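Local atomic coordinates of dephospho-CoA kinase (Legionella pneumophila subsp. pneumophila, PDB entry 4TTR), a protein that probably catalyses the last step of coenzyme A biosynthesis, the ATP-dependent phosphorylation of the 3'-hydroxyl of dephospho-CoA. Residues I49-T54 against L79-I84; S66-S71 against R95-S100. All blocks are in the same frame, centred on the assembly; numbering follows the deposited sequence. Where two conformers were deposited one is given.

Interaction 1: residues I49-T54 against L79-I84; sequences IAKELT and LDRKRI. With PO4 (phosphate ion), chain C.
Arg81 reaches from the first turn of helix 81-90 to the C-terminal end of helix 46-52, where Lys51 and Thr54 receive its guanidinium. Its CB already points at that helix, and the chain runs extended from CG to NE, passing a phosphate ion that probably came from the crystallisation liquor. CG lies 4.1 Å from the phosphate O1. One atom further, CD comes near both phosphate O3 and Lys51 CE, and from there the lysine methylenes run across the arginine. Arg81 NE lies 3.9 Å from Lys51 CG, and that same CG stands 3.8 Å above the guanidinium plane, over its centre.

These helices belong to the mostly helical insertion between the neighbouring parallel strands 42-45 and 122-125 of the P-loop kinase core, which in relatives of this family forms the CoA-binding part and probably does so here.

At the tip, both terminal nitrogens close on a single oxygen. NH1 donates to Thr54 OG1 at 3.0 Å and NH2 to the same OG1 at 3.1 Å, with the hydroxyl oxygen lying in the guanidinium plane. NH1 also makes a weak bond to the phosphate O3 (3.1 Å, N-H...O 127°). With OG1 between the backbone N and the carbonyl carbon (chi1 52°), the threonine hydroxyl turns back toward its own helix, where OG1 donates to Ala50 O at 2.7 Å; accepting twice and donating once, it is fixed in rotation. Beside this grip, Leu79 CD1 packs against Thr54 CB at 3.8 Å, and both residues also touch Ile64 of helix 59-68.

Interaction 2: residues S66-S71 against R95-S100; sequences SHFGSS and RLWLES
His67 lays its imidazole flat over the indole of Trp97, a face-to-face stack with the histidine ring and the six-membered ring 3.6 Å apart at their centroids and their planes only 9° from parallel. The overlap extends across the fused system: CG of His67 sits 3.4 Å from Trp97 CZ2, His67 CE1 lies 3.5 Å from Trp97 NE1, in the five-membered ring, and CB of His67 rests against Trp97 CH2. Seen from the histidine, Trp97 CE2 is above the middle of the ring. Both side chains leave their helices with CG anti to the backbone N (chi1 -175° for His67, 178° for Trp97), and they run antiparallel, one coming from each helix, with the rings overlapping face on.

The imidazole is also steered at its polar end, where NE2 is hydrogen-bonded to Glu94 OE2, one turn before Trp97. That carboxylate would tend to favour a protonated imidazole and, if charged, the ring would probably be drawn more strongly to the indole.

Phe68 completes an aromatic cluster. Its ring turns one face to its neighbour, with His67 CD2 3.7 Å above the ring centre, while Phe68 CE2 meets Trp97 CZ3 at 4.0 Å in an oblique approach.

The cluster joins the C-terminal end of helix 59-68 to an early part of the long helix 92-115. Side chains of helix 81-90 touch both: Ile87 meets Phe68, and Ile84 and Ile88 meet Leu98. This is a surface contact, its centre about 19 Å from the centre of the chain, within the helical insertion that leaves the parallel sheet after strand 42-45 and returns to it at strand 122-125.

Interactions 1 and 2 interleave along the chain, their centres about 11 Å apart, and helix 81-90 bridges them. Its Ile84 touches both sides: CG2 packs 4.0 Å from CD2 of Leu98 in interaction 2 and lies equally far from O1 of the phosphate in interaction 1. A second tie is the weak, probable hydrogen bond from Arg83 NE to Ser71 OG, at 3.0 Å. Interaction 1 is the nearer to the annotated site: the side chain of Lys51 is about 11 Å from that of Ser30 in the predicted ATP-binding P-loop, and about 11 Å from the butanediol bound there. Interaction 2 lies away from that site.

Interaction 1: residues I49-T54 against L79-I84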
ATOM      1  N   ILE A  49      -3.732   6.767  -6.702  1.00 15.67           N
ATOM      2  CA  ILE A  49      -3.188   7.277  -7.951  1.00 18.38           C
ATOM      3  C   ILE A  49      -3.363   6.233  -9.052  1.00 18.72           C
ATOM      4  O   ILE A  49      -3.695   6.568 -10.188  1.00 17.91           O
ATOM      5  CB  ILE A  49      -1.697   7.652  -7.794  1.00 16.15           C
ATOM      6  CG1 ILE A  49      -1.554   8.809  -6.803  1.00 18.14           C
ATOM      7  CG2 ILE A  49      -1.085   8.050  -9.136  1.00 17.33           C
ATOM      8  CD1 ILE A  49      -0.138   9.061  -6.342  1.00 18.33           C
ATOM      9  N   ALA A  50      -3.149   4.968  -8.705  1.00 16.88           N
ATOM     10  CA  ALA A  50      -3.306   3.878  -9.659  1.00 18.28           C
ATOM     11  C   ALA A  50      -4.740   3.804 -10.176  1.00 17.54           C
ATOM     12  O   ALA A  50      -4.964   3.593 -11.363  1.00 15.03           O
ATOM     13  CB  ALA A  50      -2.904   2.560  -9.022  1.00 21.21           C
ATOM     14  N   LYS A  51      -5.709   3.979  -9.283  1.00 20.08           N
ATOM     15  CA  LYS A  51      -7.110   3.971  -9.682  1.00 19.01           C
ATOM     16  C   LYS A  51      -7.419   5.151 -10.590  1.00 19.77           C
ATOM     17  O   LYS A  51      -8.114   5.002 -11.593  1.00 19.30           O
ATOM     18  CB  LYS A  51      -8.028   4.009  -8.462  1.00 21.38           C
ATOM     19  CG  LYS A  51      -8.140   2.692  -7.720  1.00 28.09           C
ATOM     20  CD  LYS A  51      -9.310   2.725  -6.753  1.00 40.94           C
ATOM     21  CE  LYS A  51      -9.274   1.560  -5.779  0.74 33.76           C
ATOM     22  NZ  LYS A  51     -10.367   1.659  -4.769  0.93 41.62           N
ATOM     23  N   GLU A  52      -6.906   6.322 -10.225  1.00 17.75           N
ATOM     24  CA  GLU A  52      -7.093   7.515 -11.035  1.00 20.07           C
ATOM     25  C   GLU A  52      -6.583   7.261 -12.445  1.00 19.22           C
ATOM     26  O   GLU A  52      -7.290   7.505 -13.421  1.00 18.47           O
ATOM     27  CB  GLU A  52      -6.372   8.720 -10.419  1.00 22.52           C
ATOM     28  CG  GLU A  52      -6.417   9.978 -11.288  1.00 35.55           C
ATOM     29  CD  GLU A  52      -5.570  11.112 -10.736  1.00 36.47           C
ATOM     30  OE1 GLU A  52      -5.346  12.097 -11.473  1.00 36.68           O
ATOM     31  OE2 GLU A  52      -5.125  11.023  -9.571  1.00 36.91           O
ATOM     32  N   LEU A  53      -5.360   6.750 -12.542  1.00 15.81           N
ATOM     33  CA  LEU A  53      -4.701   6.574 -13.833  1.00 16.37           C
ATOM     34  C   LEU A  53      -5.162   5.326 -14.582  1.00 17.37           C
ATOM     35  O   LEU A  53      -4.609   4.991 -15.628  1.00 14.74           O
ATOM     36  CB  LEU A  53      -3.186   6.527 -13.637  1.00 15.90           C
ATOM     37  CG  LEU A  53      -2.583   7.868 -13.226  1.00 18.16           C
ATOM     38  CD1 LEU A  53      -1.150   7.697 -12.760  1.00 20.97           C
ATOM     39  CD2 LEU A  53      -2.657   8.852 -14.385  1.00 25.67           C
ATOM     40  N   THR A  54      -6.165   4.641 -14.038  1.00 15.39           N
ATOM     41  CA  THR A  54      -6.818   3.546 -14.743  1.00 18.03           C
ATOM     42  C   THR A  54      -8.314   3.828 -14.843  1.00 16.36           C
ATOM     43  O   THR A  54      -9.131   2.912 -14.934  1.00 15.00           O
ATOM     44  CB  THR A  54      -6.570   2.193 -14.053  1.00 15.95           C
ATOM     45  OG1 THR A  54      -6.917   2.278 -12.665  1.00 17.42           O
ATOM     46  CG2 THR A  54      -5.111   1.806 -14.181  1.00 13.06           C
ATOM     47  N   LEU A  79     -13.219  -0.841 -14.767  1.00 23.95           N
ATOM     48  CA  LEU A  79     -12.403  -2.028 -14.537  1.00 22.05           C
ATOM     49  C   LEU A  79     -12.964  -2.874 -13.402  1.00 20.74           C
ATOM     50  O   LEU A  79     -13.443  -2.347 -12.397  1.00 20.49           O
ATOM     51  CB  LEU A  79     -10.959  -1.643 -14.218  1.00 21.78           C
ATOM     52  CG  LEU A  79     -10.060  -1.199 -15.372  1.00 21.11           C
ATOM     53  CD1 LEU A  79      -8.689  -0.824 -14.833  1.00 19.21           C
ATOM     54  CD2 LEU A  79      -9.933  -2.281 -16.431  1.00 19.15           C
ATOM     55  N   ASP A  80     -12.910  -4.189 -13.582  1.00 19.28           N
ATOM     56  CA  ASP A  80     -13.239  -5.128 -12.518  1.00 21.40           C
ATOM     57  C   ASP A  80     -12.021  -5.282 -11.617  1.00 19.65           C
ATOM     58  O   ASP A  80     -11.202  -6.184 -11.806  1.00 19.32           O
ATOM     59  CB  ASP A  80     -13.664  -6.479 -13.097  1.00 19.88           C
ATOM     60  CG  ASP A  80     -14.206  -7.427 -12.040  1.00 22.91           C
ATOM     61  OD1 ASP A  80     -13.947  -7.210 -10.836  1.00 21.30           O
ATOM     62  OD2 ASP A  80     -14.893  -8.397 -12.417  1.00 23.08           O
ATOM     63  N   ARG A  81     -11.909  -4.397 -10.633  1.00 19.07           N
ATOM     64  CA  ARG A  81     -10.711  -4.314  -9.811  1.00 23.07           C
ATOM     65  C   ARG A  81     -10.566  -5.503  -8.869  1.00 20.76           C
ATOM     66  O   ARG A  81      -9.448  -5.913  -8.557  1.00 22.59           O
ATOM     67  CB  ARG A  81     -10.714  -3.006  -9.023  1.00 21.74           C
ATOM     68  CG  ARG A  81     -10.571  -1.795  -9.925  1.00 23.16           C
ATOM     69  CD  ARG A  81     -10.484  -0.500  -9.146  1.00 29.99           C
ATOM     70  NE  ARG A  81     -10.595   0.662 -10.026  1.00 23.94           N
ATOM     71  CZ  ARG A  81      -9.636   1.075 -10.851  1.00 22.84           C
ATOM     72  NH1 ARG A  81      -8.484   0.421 -10.925  1.00 24.06           N
ATOM     73  NH2 ARG A  81      -9.832   2.144 -11.608  1.00 23.27           N
ATOM     74  N   LYS A  82     -11.689  -6.055  -8.420  1.00 21.35           N
ATOM     75  CA  LYS A  82     -11.670  -7.266  -7.605  1.00 25.91           C
ATOM     76  C   LYS A  82     -11.036  -8.394  -8.406  1.00 23.62           C
ATOM     77  O   LYS A  82     -10.147  -9.092  -7.921  1.00 23.23           O
ATOM     78  CB  LYS A  82     -13.086  -7.653  -7.162  1.00 33.39           C
ATOM     79  CG  LYS A  82     -13.201  -8.088  -5.703  1.00 41.11           C
ATOM     80  CD  LYS A  82     -12.559  -9.446  -5.444  0.66 42.77           C
ATOM     81  CE  LYS A  82     -13.584 -10.573  -5.481  0.63 42.05           C
ATOM     82  NZ  LYS A  82     -12.964 -11.903  -5.211  1.00 42.00           N
ATOM     83  N   ARG A  83     -11.488  -8.551  -9.648  1.00 22.11           N
ATOM     84  CA  ARG A  83     -10.982  -9.605 -10.514  1.00 19.87           C
ATOM     85  C   ARG A  83      -9.501  -9.413 -10.797  1.00 20.04           C
ATOM     86  O   ARG A  83      -8.724 -10.367 -10.761  1.00 21.00           O
ATOM     87  CB  ARG A  83     -11.764  -9.648 -11.827  1.00 18.90           C
ATOM     88  CG  ARG A  83     -11.252 -10.696 -12.793  1.00 20.26           C
ATOM     89  CD  ARG A  83     -12.225 -10.936 -13.932  1.00 16.96           C
ATOM     90  NE  ARG A  83     -11.758 -11.995 -14.826  1.00 17.79           N
ATOM     91  CZ  ARG A  83     -11.987 -13.294 -14.644  1.00 17.05           C
ATOM     92  NH1 ARG A  83     -12.681 -13.721 -13.595  1.00 18.75           N
ATOM     93  NH2 ARG A  83     -11.516 -14.171 -15.516  1.00 14.43           N
ATOM     94  N   ILE A  84      -9.109  -8.176 -11.082  1.00 18.55           N
ATOM     95  CA  ILE A  84      -7.712  -7.880 -11.364  1.00 19.28           C
ATOM     96  C   ILE A  84      -6.847  -8.224 -10.150  1.00 20.18           C
ATOM     97  O   ILE A  84      -5.794  -8.841 -10.299  1.00 18.83           O
ATOM     98  CB  ILE A  84      -7.524  -6.405 -11.773  1.00 19.61           C
ATOM     99  CG1 ILE A  84      -8.103  -6.201 -13.174  1.00 20.09           C
ATOM    100  CG2 ILE A  84      -6.045  -6.014 -11.766  1.00 18.15           C
ATOM    101  CD1 ILE A  84      -8.176  -4.759 -13.646  1.00 18.79           C
TER
HETATM  102  P   PO4 C 302      -5.673  -1.407  -9.890  1.00 77.36           P
HETATM  103  O1  PO4 C 302      -6.571  -2.183 -10.823  1.00 38.59           O
HETATM  104  O2  PO4 C 302      -4.668  -2.340  -9.256  1.00 59.05           O
HETATM  105  O3  PO4 C 302      -6.513  -0.762  -8.814  1.00 63.30           O
HETATM  106  O4  PO4 C 302      -4.942  -0.336 -10.665  1.00 39.20           O

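Interaction 2: residues S66-S71 against R95-S100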
ATOM      1  N   SER A  66      -6.855  -4.612 -22.923  1.00 14.02           N
ATOM      2  CA  SER A  66      -6.323  -5.307 -24.086  0.66 18.43           C
ATOM      3  C   SER A  66      -5.484  -6.501 -23.641  1.00 19.37           C
ATOM      4  O   SER A  66      -5.490  -7.552 -24.281  1.00 20.49           O
ATOM      5  CB  SER A  66      -5.489  -4.360 -24.951  0.66 20.06           C
ATOM      6  OG  SER A  66      -4.114  -4.445 -24.626  0.66 33.37           O
ATOM      7  N   HIS A  67      -4.770  -6.336 -22.533  1.00 17.16           N
ATOM      8  CA  HIS A  67      -3.890  -7.381 -22.018  1.00 18.69           C
ATOM      9  C   HIS A  67      -4.660  -8.542 -21.395  1.00 15.06           C
ATOM     10  O   HIS A  67      -4.433  -9.703 -21.735  1.00 15.58           O
ATOM     11  CB  HIS A  67      -2.930  -6.790 -20.986  1.00 17.48           C
ATOM     12  CG  HIS A  67      -1.909  -7.761 -20.483  1.00 16.39           C
ATOM     13  ND1 HIS A  67      -0.799  -8.119 -21.216  1.00 18.37           N
ATOM     14  CD2 HIS A  67      -1.829  -8.446 -19.318  1.00 16.96           C
ATOM     15  CE1 HIS A  67      -0.077  -8.983 -20.524  1.00 20.10           C
ATOM     16  NE2 HIS A  67      -0.681  -9.201 -19.369  1.00 17.76           N
ATOM     17  N   PHE A  68      -5.567  -8.227 -20.478  1.00 15.51           N
ATOM     18  CA  PHE A  68      -6.297  -9.255 -19.750  1.00 17.53           C
ATOM     19  C   PHE A  68      -7.564  -9.688 -20.477  1.00 19.22           C
ATOM     20  O   PHE A  68      -8.085 -10.773 -20.226  1.00 13.81           O
ATOM     21  CB  PHE A  68      -6.650  -8.763 -18.346  1.00 15.65           C
ATOM     22  CG  PHE A  68      -5.461  -8.618 -17.438  1.00 18.36           C
ATOM     23  CD1 PHE A  68      -4.738  -9.730 -17.036  1.00 16.09           C
ATOM     24  CD2 PHE A  68      -5.075  -7.370 -16.976  1.00 19.01           C
ATOM     25  CE1 PHE A  68      -3.645  -9.597 -16.193  1.00 19.86           C
ATOM     26  CE2 PHE A  68      -3.984  -7.231 -16.133  1.00 17.80           C
ATOM     27  CZ  PHE A  68      -3.267  -8.345 -15.742  1.00 16.89           C
ATOM     28  N   GLY A  69      -8.060  -8.840 -21.372  1.00 15.15           N
ATOM     29  CA  GLY A  69      -9.224  -9.180 -22.172  1.00 17.25           C
ATOM     30  C   GLY A  69     -10.520  -8.688 -21.559  1.00 16.47           C
ATOM     31  O   GLY A  69     -10.518  -8.005 -20.540  1.00 17.56           O
ATOM     32  N   SER A  70     -11.630  -9.065 -22.179  1.00 15.57           N
ATOM     33  CA  SER A  70     -12.944  -8.545 -21.826  1.00 16.55           C
ATOM     34  C   SER A  70     -13.414  -8.927 -20.423  1.00 18.02           C
ATOM     35  O   SER A  70     -14.326  -8.299 -19.888  1.00 17.55           O
ATOM     36  CB  SER A  70     -13.972  -9.029 -22.851  1.00 19.05           C
ATOM     37  OG  SER A  70     -13.911 -10.438 -23.001  1.00 19.23           O
ATOM     38  N   SER A  71     -12.800  -9.947 -19.825  1.00 18.32           N
ATOM     39  CA  SER A  71     -13.243 -10.434 -18.519  1.00 16.10           C
ATOM     40  C   SER A  71     -13.048  -9.396 -17.405  1.00 16.41           C
ATOM     41  O   SER A  71     -13.762  -9.425 -16.401  1.00 15.88           O
ATOM     42  CB  SER A  71     -12.509 -11.734 -18.149  1.00 17.78           C
ATOM     43  OG  SER A  71     -11.172 -11.489 -17.741  1.00 16.37           O
ATOM     44  N   ARG A  95       1.464  -9.663 -11.997  1.00 21.74           N
ATOM     45  CA  ARG A  95       1.707  -8.613 -11.021  1.00 22.49           C
ATOM     46  C   ARG A  95       2.832  -7.723 -11.511  1.00 18.86           C
ATOM     47  O   ARG A  95       2.730  -6.497 -11.474  1.00 21.70           O
ATOM     48  CB  ARG A  95       2.056  -9.188  -9.647  1.00 26.66           C
ATOM     49  CG  ARG A  95       2.531  -8.123  -8.675  1.00 28.56           C
ATOM     50  CD  ARG A  95       2.349  -8.534  -7.235  1.00 35.71           C
ATOM     51  NE  ARG A  95       3.028  -9.789  -6.941  1.00 50.37           N
ATOM     52  CZ  ARG A  95       4.342  -9.909  -6.784  1.00 46.21           C
ATOM     53  NH1 ARG A  95       5.132  -8.849  -6.901  1.00 47.62           N
ATOM     54  NH2 ARG A  95       4.867 -11.096  -6.515  1.00 38.83           N
ATOM     55  N   LEU A  96       3.901  -8.351 -11.985  1.00 17.68           N
ATOM     56  CA  LEU A  96       5.061  -7.618 -12.464  1.00 22.34           C
ATOM     57  C   LEU A  96       4.730  -6.843 -13.733  1.00 20.98           C
ATOM     58  O   LEU A  96       5.181  -5.709 -13.903  1.00 19.46           O
ATOM     59  CB  LEU A  96       6.229  -8.575 -12.708  1.00 23.24           C
ATOM     60  CG  LEU A  96       6.912  -9.060 -11.423  1.00 40.68           C
ATOM     61  CD1 LEU A  96       7.818 -10.247 -11.696  1.00 42.64           C
ATOM     62  CD2 LEU A  96       7.705  -7.936 -10.768  1.00 39.14           C
ATOM     63  N   TRP A  97       3.941  -7.449 -14.616  1.00 18.06           N
ATOM     64  CA  TRP A  97       3.538  -6.778 -15.844  1.00 17.65           C
ATOM     65  C   TRP A  97       2.775  -5.505 -15.504  1.00 16.94           C
ATOM     66  O   TRP A  97       3.059  -4.438 -16.044  1.00 16.67           O
ATOM     67  CB  TRP A  97       2.678  -7.691 -16.724  1.00 19.61           C
ATOM     68  CG  TRP A  97       2.209  -7.010 -17.979  1.00 17.54           C
ATOM     69  CD1 TRP A  97       2.847  -6.985 -19.187  1.00 18.70           C
ATOM     70  CD2 TRP A  97       1.012  -6.238 -18.145  1.00 16.12           C
ATOM     71  NE1 TRP A  97       2.118  -6.252 -20.092  1.00 16.67           N
ATOM     72  CE2 TRP A  97       0.989  -5.783 -19.477  1.00 15.02           C
ATOM     73  CE3 TRP A  97      -0.042  -5.892 -17.294  1.00 17.02           C
ATOM     74  CZ2 TRP A  97      -0.047  -5.000 -19.980  1.00 15.64           C
ATOM     75  CZ3 TRP A  97      -1.069  -5.114 -17.796  1.00 16.42           C
ATOM     76  CH2 TRP A  97      -1.064  -4.677 -19.126  1.00 16.47           C
ATOM     77  N   LEU A  98       1.816  -5.623 -14.592  1.00 16.06           N
ATOM     78  CA  LEU A  98       0.966  -4.499 -14.230  1.00 16.45           C
ATOM     79  C   LEU A  98       1.762  -3.421 -13.500  1.00 19.50           C
ATOM     80  O   LEU A  98       1.517  -2.230 -13.683  1.00 14.57           O
ATOM     81  CB  LEU A  98      -0.200  -4.972 -13.361  1.00 16.20           C
ATOM     82  CG  LEU A  98      -1.224  -3.901 -12.981  1.00 16.14           C
ATOM     83  CD1 LEU A  98      -1.830  -3.256 -14.220  1.00 14.82           C
ATOM     84  CD2 LEU A  98      -2.319  -4.483 -12.101  1.00 17.91           C
ATOM     85  N   GLU A  99       2.715  -3.842 -12.677  1.00 18.16           N
ATOM     86  CA  GLU A  99       3.540  -2.899 -11.936  1.00 20.09           C
ATOM     87  C   GLU A  99       4.456  -2.152 -12.902  1.00 22.64           C
ATOM     88  O   GLU A  99       4.699  -0.959 -12.734  1.00 22.93           O
ATOM     89  CB  GLU A  99       4.349  -3.623 -10.852  1.00 22.67           C
ATOM     90  CG  GLU A  99       4.942  -2.700  -9.788  1.00 32.29           C
ATOM     91  CD  GLU A  99       6.212  -2.001 -10.239  0.38 29.25           C
ATOM     92  OE1 GLU A  99       6.948  -2.583 -11.060  0.92 29.07           O
ATOM     93  OE2 GLU A  99       6.477  -0.872  -9.769  1.00 31.50           O
ATOM     94  N   SER A 100       4.948  -2.849 -13.922  1.00 19.69           N
ATOM     95  CA  SER A 100       5.799  -2.219 -14.926  1.00 22.02           C
ATOM     96  C   SER A 100       5.013  -1.217 -15.761  1.00 20.46           C
ATOM     97  O   SER A 100       5.541  -0.176 -16.144  1.00 20.45           O
ATOM     98  CB  SER A 100       6.428  -3.263 -15.845  1.00 21.90           C
ATOM     99  OG  SER A 100       7.223  -4.175 -15.111  1.00 48.87           O
TER